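Long-range contact in flagellar hook-associated protein 2 (Helicobacter pylori, PDB 6IWY), which caps the distal end of the growing flagellar filament, promoting flagellin polymerization there and keeping unpolymerized subunits from leaking away: residues Asp54-Tyr66 with Met345-Phe357. Sequence-based numbering, arbitrary orientation.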
loop_
_atom_site.group_PDB
_atom_site.type_symbol
_atom_site.label_atom_id
_atom_site.label_comp_id
_atom_site.label_asym_id
_atom_site.label_seq_id
_atom_site.Cartn_x
_atom_site.Cartn_y
_atom_site.Cartn_z
ATOM N N ASP A 54 22.730 0.280 -11.933
ATOM C CA ASP A 54 22.935 1.322 -10.917
ATOM C C ASP A 54 22.242 0.974 -9.585
ATOM O O ASP A 54 21.211 0.287 -9.537
ATOM C CB ASP A 54 22.444 2.691 -11.386
ATOM C CG ASP A 54 23.225 3.232 -12.578
ATOM O OD1 ASP A 54 24.470 3.010 -12.708
ATOM O OD2 ASP A 54 22.559 3.903 -13.403
ATOM N N ILE A 55 22.821 1.488 -8.506
ATOM C CA ILE A 55 22.330 1.242 -7.168
ATOM C C ILE A 55 20.965 1.880 -6.996
ATOM O O ILE A 55 20.795 3.088 -7.199
ATOM C CB ILE A 55 23.344 1.739 -6.102
ATOM C CG1 ILE A 55 24.681 0.972 -6.282
ATOM C CG2 ILE A 55 22.800 1.545 -4.663
ATOM C CD1 ILE A 55 25.784 1.338 -5.297
ATOM N N PHE A 56 19.985 1.043 -6.648
ATOM C CA PHE A 56 18.639 1.502 -6.329
ATOM C C PHE A 56 18.588 2.199 -4.966
ATOM O O PHE A 56 18.043 3.275 -4.854
ATOM C CB PHE A 56 17.632 0.352 -6.379
ATOM C CG PHE A 56 16.208 0.811 -6.360
ATOM C CD1 PHE A 56 15.570 1.062 -5.172
ATOM C CD2 PHE A 56 15.519 1.054 -7.548
ATOM C CE1 PHE A 56 14.253 1.508 -5.152
ATOM C CE2 PHE A 56 14.212 1.505 -7.539
ATOM C CZ PHE A 56 13.577 1.728 -6.343
ATOM N N SER A 57 19.141 1.584 -3.931
ATOM C CA SER A 57 19.103 2.147 -2.572
ATOM C C SER A 57 20.370 1.822 -1.803
ATOM O O SER A 57 20.839 0.702 -1.854
ATOM C CB SER A 57 17.928 1.569 -1.788
ATOM O OG SER A 57 18.101 1.808 -0.398
ATOM N N GLN A 58 20.891 2.808 -1.075
ATOM C CA GLN A 58 22.064 2.637 -0.230
ATOM C C GLN A 58 21.694 2.291 1.196
ATOM O O GLN A 58 22.560 2.298 2.070
ATOM C CB GLN A 58 22.868 3.925 -0.201
ATOM C CG GLN A 58 23.125 4.480 -1.575
ATOM C CD GLN A 58 24.365 5.346 -1.651
ATOM O OE1 GLN A 58 24.311 6.440 -2.214
ATOM N NE2 GLN A 58 25.494 4.863 -1.112
ATOM N N VAL A 59 20.419 2.002 1.443
ATOM C CA VAL A 59 19.949 1.719 2.796
ATOM C C VAL A 59 19.023 0.511 2.732
ATOM O O VAL A 59 18.421 0.264 1.692
ATOM C CB VAL A 59 19.197 2.952 3.415
ATOM C CG1 VAL A 59 20.085 4.192 3.421
ATOM C CG2 VAL A 59 17.898 3.242 2.682
ATOM N N ASP A 60 18.925 -0.253 3.815
ATOM C CA ASP A 60 17.897 -1.288 3.915
ATOM C C ASP A 60 16.535 -0.641 4.141
ATOM O O ASP A 60 16.396 0.351 4.895
ATOM C CB ASP A 60 18.124 -2.232 5.090
ATOM C CG ASP A 60 19.375 -3.069 4.960
ATOM O OD1 ASP A 60 20.035 -3.063 3.900
ATOM O OD2 ASP A 60 19.695 -3.760 5.959
ATOM N N THR A 61 15.521 -1.234 3.520
ATOM C CA THR A 61 14.183 -0.721 3.644
ATOM C C THR A 61 13.194 -1.724 3.079
ATOM O O THR A 61 13.592 -2.786 2.633
ATOM C CB THR A 61 14.051 0.676 2.974
ATOM O OG1 THR A 61 12.893 1.336 3.490
ATOM C CG2 THR A 61 13.942 0.567 1.469
ATOM N N THR A 62 11.910 -1.376 3.126
ATOM C CA THR A 62 10.819 -2.288 2.818
ATOM C C THR A 62 9.906 -1.603 1.856
ATOM O O THR A 62 9.490 -0.497 2.130
ATOM C CB THR A 62 9.947 -2.549 4.064
ATOM O OG1 THR A 62 10.771 -2.954 5.170
ATOM C CG2 THR A 62 8.902 -3.659 3.780
ATOM N N LEU A 63 9.580 -2.243 0.742
ATOM C CA LEU A 63 8.557 -1.705 -0.133
ATOM C C LEU A 63 7.263 -2.363 0.263
ATOM O O LEU A 63 7.154 -3.565 0.205
ATOM C CB LEU A 63 8.852 -1.973 -1.594
ATOM C CG LEU A 63 7.727 -1.653 -2.592
ATOM C CD1 LEU A 63 7.505 -0.189 -2.716
ATOM C CD2 LEU A 63 8.062 -2.259 -3.945
ATOM N N LYS A 64 6.295 -1.550 0.663
ATOM C CA LYS A 64 4.983 -2.007 1.106
ATOM C C LYS A 64 3.944 -1.759 0.028
ATOM O O LYS A 64 3.769 -0.615 -0.424
ATOM C CB LYS A 64 4.556 -1.204 2.338
ATOM C CG LYS A 64 4.981 -1.799 3.670
ATOM C CD LYS A 64 4.697 -0.846 4.866
ATOM C CE LYS A 64 3.192 -0.597 5.104
ATOM N NZ LYS A 64 2.845 -0.194 6.534
ATOM N N PHE A 65 3.207 -2.786 -0.360
ATOM C CA PHE A 65 2.001 -2.545 -1.158
ATOM C C PHE A 65 1.005 -3.637 -0.926
ATOM O O PHE A 65 1.353 -4.659 -0.344
ATOM C CB PHE A 65 2.330 -2.411 -2.645
ATOM C CG PHE A 65 3.099 -3.560 -3.186
ATOM C CD1 PHE A 65 2.448 -4.712 -3.593
ATOM C CD2 PHE A 65 4.469 -3.510 -3.240
ATOM C CE1 PHE A 65 3.152 -5.796 -4.068
ATOM C CE2 PHE A 65 5.196 -4.598 -3.711
ATOM C CZ PHE A 65 4.531 -5.750 -4.126
ATOM N N TYR A 66 -0.210 -3.423 -1.419
ATOM C CA TYR A 66 -1.371 -4.280 -1.151
ATOM C C TYR A 66 -2.173 -4.529 -2.419
ATOM O O TYR A 66 -2.575 -3.594 -3.104
ATOM C CB TYR A 66 -2.274 -3.629 -0.130
ATOM C CG TYR A 66 -3.638 -4.241 0.034
ATOM C CD1 TYR A 66 -3.841 -5.365 0.876
ATOM C CD2 TYR A 66 -4.759 -3.671 -0.565
ATOM C CE1 TYR A 66 -5.138 -5.916 1.077
ATOM C CE2 TYR A 66 -6.053 -4.213 -0.373
ATOM C CZ TYR A 66 -6.233 -5.329 0.447
ATOM O OH TYR A 66 -7.494 -5.863 0.630
ATOM N N MET A 345 22.545 1.039 7.586
ATOM C CA MET A 345 21.418 1.922 7.836
ATOM C C MET A 345 20.163 1.200 7.403
ATOM O O MET A 345 20.144 0.624 6.337
ATOM C CB MET A 345 21.547 3.217 7.018
ATOM C CG MET A 345 22.875 3.953 7.168
ATOM S SD MET A 345 22.926 5.582 6.359
ATOM C CE MET A 345 23.727 5.223 4.778
ATOM N N VAL A 346 19.110 1.222 8.216
ATOM C CA VAL A 346 17.819 0.681 7.766
ATOM C C VAL A 346 16.828 1.765 7.922
ATOM O O VAL A 346 16.925 2.537 8.854
ATOM C CB VAL A 346 17.326 -0.529 8.566
ATOM C CG1 VAL A 346 17.229 -0.189 10.008
ATOM C CG2 VAL A 346 15.978 -0.974 8.062
ATOM N N GLN A 347 15.880 1.812 6.995
ATOM C CA GLN A 347 14.831 2.811 7.000
ATOM C C GLN A 347 13.456 2.193 6.871
ATOM O O GLN A 347 13.221 1.286 6.082
ATOM C CB GLN A 347 15.037 3.788 5.842
ATOM C CG GLN A 347 16.002 4.860 6.176
ATOM C CD GLN A 347 16.308 5.768 5.025
ATOM O OE1 GLN A 347 15.448 6.082 4.194
ATOM N NE2 GLN A 347 17.558 6.204 4.957
ATOM N N SER A 348 12.518 2.737 7.622
ATOM C CA SER A 348 11.116 2.435 7.401
ATOM C C SER A 348 10.741 2.783 5.969
ATOM O O SER A 348 11.301 3.712 5.378
ATOM C CB SER A 348 10.252 3.270 8.314
ATOM O OG SER A 348 9.351 4.019 7.525
ATOM N N TYR A 349 9.773 2.058 5.426
ATOM C CA TYR A 349 9.129 2.436 4.173
ATOM C C TYR A 349 8.726 3.894 4.226
ATOM O O TYR A 349 9.014 4.667 3.297
ATOM C CB TYR A 349 7.882 1.621 3.902
ATOM C CG TYR A 349 7.013 2.210 2.816
ATOM C CD1 TYR A 349 7.250 1.921 1.474
ATOM C CD2 TYR A 349 5.980 3.098 3.116
ATOM C CE1 TYR A 349 6.474 2.444 0.467
ATOM C CE2 TYR A 349 5.182 3.628 2.112
ATOM C CZ TYR A 349 5.441 3.289 0.782
ATOM O OH TYR A 349 4.674 3.803 -0.237
ATOM N N GLU A 350 8.048 4.252 5.308
ATOM C CA GLU A 350 7.581 5.614 5.524
ATOM C C GLU A 350 8.757 6.561 5.470
ATOM O O GLU A 350 8.716 7.538 4.775
ATOM C CB GLU A 350 6.848 5.714 6.890
ATOM C CG GLU A 350 6.319 7.071 7.289
ATOM C CD GLU A 350 5.442 7.014 8.532
ATOM O OE1 GLU A 350 5.606 6.054 9.351
ATOM O OE2 GLU A 350 4.596 7.942 8.691
ATOM N N ALA A 351 9.833 6.254 6.174
ATOM C CA ALA A 351 10.982 7.138 6.150
ATOM C C ALA A 351 11.641 7.288 4.747
ATOM O O ALA A 351 12.225 8.335 4.484
ATOM C CB ALA A 351 11.983 6.719 7.181
ATOM N N SER A 352 11.496 6.284 3.863
ATOM C CA SER A 352 12.185 6.207 2.568
ATOM C C SER A 352 11.275 6.294 1.356
ATOM O O SER A 352 11.737 6.401 0.204
ATOM C CB SER A 352 12.913 4.877 2.464
ATOM O OG SER A 352 11.960 3.839 2.417
ATOM N N GLN A 353 9.979 6.271 1.585
ATOM C CA GLN A 353 9.042 6.481 0.483
ATOM C C GLN A 353 9.351 7.671 -0.410
ATOM O O GLN A 353 9.215 7.560 -1.601
ATOM C CB GLN A 353 7.629 6.662 1.010
ATOM C CG GLN A 353 6.558 6.614 -0.086
ATOM C CD GLN A 353 6.065 7.975 -0.526
ATOM O OE1 GLN A 353 6.126 8.964 0.236
ATOM N NE2 GLN A 353 5.516 8.031 -1.742
ATOM N N ASN A 354 9.721 8.807 0.166
ATOM C CA ASN A 354 9.799 10.077 -0.592
ATOM C C ASN A 354 10.948 10.114 -1.618
ATOM O O ASN A 354 10.872 10.794 -2.620
ATOM C CB ASN A 354 9.918 11.286 0.360
ATOM C CG ASN A 354 9.319 12.550 -0.242
ATOM O OD1 ASN A 354 8.140 12.553 -0.611
ATOM N ND2 ASN A 354 10.122 13.626 -0.368
ATOM N N THR A 355 11.995 9.348 -1.349
ATOM C CA THR A 355 13.202 9.348 -2.158
ATOM C C THR A 355 13.210 8.098 -3.036
ATOM O O THR A 355 13.344 8.181 -4.246
ATOM C CB THR A 355 14.423 9.331 -1.233
ATOM O OG1 THR A 355 13.978 9.323 0.130
ATOM C CG2 THR A 355 15.282 10.531 -1.454
ATOM N N LEU A 356 13.016 6.938 -2.426
ATOM C CA LEU A 356 13.095 5.674 -3.148
ATOM C C LEU A 356 11.849 5.262 -3.901
ATOM O O LEU A 356 11.986 4.573 -4.909
ATOM C CB LEU A 356 13.469 4.531 -2.202
ATOM C CG LEU A 356 14.827 4.677 -1.501
ATOM C CD1 LEU A 356 15.123 3.443 -0.629
ATOM C CD2 LEU A 356 15.939 4.929 -2.525
ATOM N N PHE A 357 10.653 5.654 -3.446
ATOM C CA PHE A 357 9.421 5.004 -3.920
ATOM C C PHE A 357 8.279 5.866 -4.402
ATOM O O PHE A 357 7.131 5.552 -4.185
ATOM C CB PHE A 357 8.852 4.097 -2.819
ATOM C CG PHE A 357 9.765 3.012 -2.379
ATOM C CD1 PHE A 357 10.360 2.172 -3.294
ATOM C CD2 PHE A 357 9.996 2.809 -1.038
ATOM C CE1 PHE A 357 11.178 1.151 -2.883
ATOM C CE2 PHE A 357 10.825 1.805 -0.622
ATOM C CZ PHE A 357 11.420 0.965 -1.551
#
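D60 and V346 form a single backbone bridge, made by D60 N to M345 O at 2.9 Å and Q347 N to D60 O at 2.6 Å. The two chains run parallel through it, since the register V59–M345, D60–V346, T61–Q347 rises on both sides. Helix 349-356 then crosses strand 61-66 at 79°, their axes 7.6 Å apart. T61 prolongs the link by its side chain: with OG1 anti to the backbone N (chi1 -161°), the hydroxyl donates to Q347 O at 2.6 Å, from above the carbonyl plane, and T61 OG1 lies 2.9 Å from S352 OG, in the helix. Its methyl CG2 turns instead to L356 CD1. Beyond it, F357 is sandwiched: L356 CB covers one ring face and L63 CD1 the other, a CH-pi contact 3.9 Å from the centroid, while F357 CE1 lies at the edge of the F56 ring. L356 also reaches S57, with L356 CD1 3.4 Å from S57 OG. Y349 brings its ring edge to T62 O and one face to K64 CB; its hydroxyl hydrogen-bonds to R225 O. V59 CG1 packs on Q347 NE2. A single parallel bridge thus joins two otherwise antiparallel sheets: strand 344-347, outermost in its sheet within this chain and flanked by strand 322-327, meets the chain leading into strand 61-67, which pairs with strand 70-76; helix 82-92 packs against F56 and L63.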